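Local coordinates for N-methyltransferase (Streptoalloteichus sp. ATCC 53650, PDB 5BSZ), which probably transfers a methyl group from S-adenosylmethionine to the amino group of a deoxysugar in kedarcidin biosynthesis, at residues 40-45 with 67-72. Residues are numbered along the deposited sequence; the frame is centred on the assembly and turned at random.
Sequences VVRERR and EHFPDA
The F69 ring and the R42 guanidinium meet first: NH2 of R42 sits over one face of the ring, off its centre toward the rim, while CZ of F69 lies over one face of the guanidinium. The two planes are turned 47° against each other, so this is not a parallel stack. At the guanidinium edge, near its plane, NH2 of R42 comes 2.7 Å from the carbonyl O of H68, close but too poorly angled for a hydrogen bond; CB of H68 lies 3.9 Å from the same NH2. In the Rossmann-like fold of this methyltransferase, the contact joins the C-terminal end of helix 30-44 to the loop leading into strand 71-76, beyond helix 60-65, and it lies away from the cofactor and thymidine sites.

Bent at chi2 (-78°), the R42 side chain slides past that of F69, the two running in opposite directions. NE of R42 passes 4.0 Å from CE1 of F69 and is hydrogen-bonded to the carbonyl O of A48, which would limit rotation of the guanidinium next to the ring. V41 also touches V143 and V145 of strand 143-146, which joins the F69 contact to the packing of the helix on the sheet, and A48 touches both V41 and F69. V41 comes toward F69 from the opposite direction: with chi1 at 168°, CG1 swings out opposite the backbone N and meets the ring obliquely, 3.8 Å from CE1 and 3.9 Å from CZ of F69.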
loop_
_atom_site.group_PDB
_atom_site.type_symbol
_atom_site.label_atom_id
_atom_site.label_comp_id
_atom_site.label_asym_id
_atom_site.label_seq_id
_atom_site.Cartn_x
_atom_site.Cartn_y
_atom_site.Cartn_z
ATOM N N VAL A 40 -4.576 17.323 -42.124
ATOM C CA VAL A 40 -3.193 17.262 -42.566
ATOM C C VAL A 40 -3.010 16.183 -43.665
ATOM O O VAL A 40 -2.234 16.330 -44.607
ATOM C CB VAL A 40 -2.271 16.947 -41.355
ATOM C CG1 VAL A 40 -0.917 16.509 -41.832
ATOM C CG2 VAL A 40 -2.137 18.146 -40.416
ATOM N N VAL A 41 -3.691 15.050 -43.520
ATOM C CA VAL A 41 -3.664 13.978 -44.528
ATOM C C VAL A 41 -4.343 14.423 -45.862
ATOM O O VAL A 41 -3.759 14.286 -46.929
ATOM C CB VAL A 41 -4.352 12.706 -43.977
ATOM C CG1 VAL A 41 -4.604 11.673 -45.088
ATOM C CG2 VAL A 41 -3.457 12.084 -42.891
ATOM N N ARG A 42 -5.546 14.974 -45.789
ATOM C CA ARG A 42 -6.265 15.343 -47.001
ATOM C C ARG A 42 -5.607 16.494 -47.748
ATOM O O ARG A 42 -5.596 16.496 -48.983
ATOM C CB ARG A 42 -7.722 15.588 -46.702
ATOM C CG ARG A 42 -8.501 14.326 -46.346
ATOM C CD ARG A 42 -8.837 13.537 -47.605
ATOM N NE ARG A 42 -9.560 12.291 -47.322
ATOM C CZ ARG A 42 -10.818 12.217 -46.907
ATOM N NH1 ARG A 42 -11.560 13.294 -46.712
ATOM N NH2 ARG A 42 -11.379 11.047 -46.679
ATOM N N GLU A 43 -4.960 17.416 -47.042
ATOM C CA GLU A 43 -4.143 18.418 -47.728
ATOM C C GLU A 43 -3.067 17.813 -48.594
ATOM O O GLU A 43 -2.711 18.412 -49.595
ATOM C CB GLU A 43 -3.377 19.384 -46.808
ATOM C CG GLU A 43 -4.231 20.305 -45.973
ATOM C CD GLU A 43 -3.407 21.183 -45.019
ATOM O OE1 GLU A 43 -2.373 20.774 -44.449
ATOM O OE2 GLU A 43 -3.851 22.304 -44.762
ATOM N N ARG A 44 -2.452 16.722 -48.150
ATOM C CA ARG A 44 -1.274 16.185 -48.820
ATOM C C ARG A 44 -1.694 15.012 -49.729
ATOM O O ARG A 44 -0.943 14.622 -50.596
ATOM C CB ARG A 44 -0.227 15.734 -47.800
ATOM C CG ARG A 44 0.607 16.852 -47.148
ATOM C CD ARG A 44 0.986 16.536 -45.672
ATOM N NE ARG A 44 1.618 17.734 -45.121
ATOM C CZ ARG A 44 0.919 18.758 -44.663
ATOM N NH1 ARG A 44 -0.403 18.679 -44.530
ATOM N NH2 ARG A 44 1.554 19.835 -44.285
ATOM N N ARG A 45 -2.872 14.454 -49.490
ATOM C CA ARG A 45 -3.337 13.221 -50.138
ATOM C C ARG A 45 -4.845 13.292 -50.219
ATOM O O ARG A 45 -5.579 12.730 -49.401
ATOM C CB ARG A 45 -2.865 11.961 -49.426
ATOM C CG ARG A 45 -2.798 10.813 -50.436
ATOM C CD ARG A 45 -1.971 9.651 -49.966
ATOM N NE ARG A 45 -2.165 8.390 -50.693
ATOM C CZ ARG A 45 -1.378 7.945 -51.668
ATOM N NH1 ARG A 45 -1.618 6.771 -52.188
ATOM N NH2 ARG A 45 -0.338 8.626 -52.102
ATOM N N GLU A 67 -15.275 7.495 -40.543
ATOM C CA GLU A 67 -16.204 8.126 -41.507
ATOM C C GLU A 67 -15.443 8.622 -42.735
ATOM O O GLU A 67 -15.918 8.600 -43.889
ATOM C CB GLU A 67 -16.893 9.349 -40.896
ATOM C CG GLU A 67 -17.056 9.349 -39.387
ATOM C CD GLU A 67 -17.954 10.489 -38.928
ATOM O OE1 GLU A 67 -18.453 10.378 -37.793
ATOM O OE2 GLU A 67 -18.176 11.470 -39.693
ATOM N N HIS A 68 -14.225 9.089 -42.483
ATOM C CA HIS A 68 -13.445 9.685 -43.572
ATOM C C HIS A 68 -12.523 8.669 -44.192
ATOM O O HIS A 68 -12.179 8.778 -45.368
ATOM C CB HIS A 68 -12.705 10.929 -43.036
ATOM C CG HIS A 68 -13.640 11.913 -42.407
ATOM N ND1 HIS A 68 -14.637 12.541 -43.132
ATOM C CD2 HIS A 68 -13.825 12.287 -41.112
ATOM C CE1 HIS A 68 -15.362 13.297 -42.320
ATOM N NE2 HIS A 68 -14.880 13.173 -41.096
ATOM N N PHE A 69 -12.087 7.704 -43.383
ATOM C CA PHE A 69 -11.071 6.757 -43.798
ATOM C C PHE A 69 -11.669 5.377 -43.557
ATOM O O PHE A 69 -11.308 4.695 -42.601
ATOM C CB PHE A 69 -9.764 6.953 -43.031
ATOM C CG PHE A 69 -9.173 8.324 -43.216
ATOM C CD1 PHE A 69 -8.457 8.641 -44.352
ATOM C CD2 PHE A 69 -9.354 9.290 -42.244
ATOM C CE1 PHE A 69 -7.927 9.911 -44.511
ATOM C CE2 PHE A 69 -8.839 10.562 -42.381
ATOM C CZ PHE A 69 -8.119 10.881 -43.517
ATOM N N PRO A 70 -12.651 4.994 -44.394
ATOM C CA PRO A 70 -13.450 3.795 -44.090
ATOM C C PRO A 70 -12.629 2.496 -44.098
ATOM O O PRO A 70 -13.072 1.524 -43.525
ATOM C CB PRO A 70 -14.540 3.817 -45.187
ATOM C CG PRO A 70 -13.948 4.620 -46.327
ATOM C CD PRO A 70 -13.180 5.704 -45.577
ATOM N N ASP A 71 -11.443 2.459 -44.685
ATOM C CA ASP A 71 -10.618 1.221 -44.683
ATOM C C ASP A 71 -9.510 1.479 -43.620
ATOM O O ASP A 71 -8.429 1.993 -43.917
ATOM C CB ASP A 71 -10.082 0.974 -46.097
ATOM C CG ASP A 71 -9.004 -0.093 -46.199
ATOM O OD1 ASP A 71 -8.934 -0.997 -45.342
ATOM O OD2 ASP A 71 -8.178 -0.026 -47.160
ATOM N N ALA A 72 -9.811 1.111 -42.377
ATOM C CA ALA A 72 -8.975 1.530 -41.232
ATOM C C ALA A 72 -8.509 0.327 -40.429
ATOM O O ALA A 72 -9.108 -0.777 -40.499
ATOM C CB ALA A 72 -9.767 2.473 -40.332
#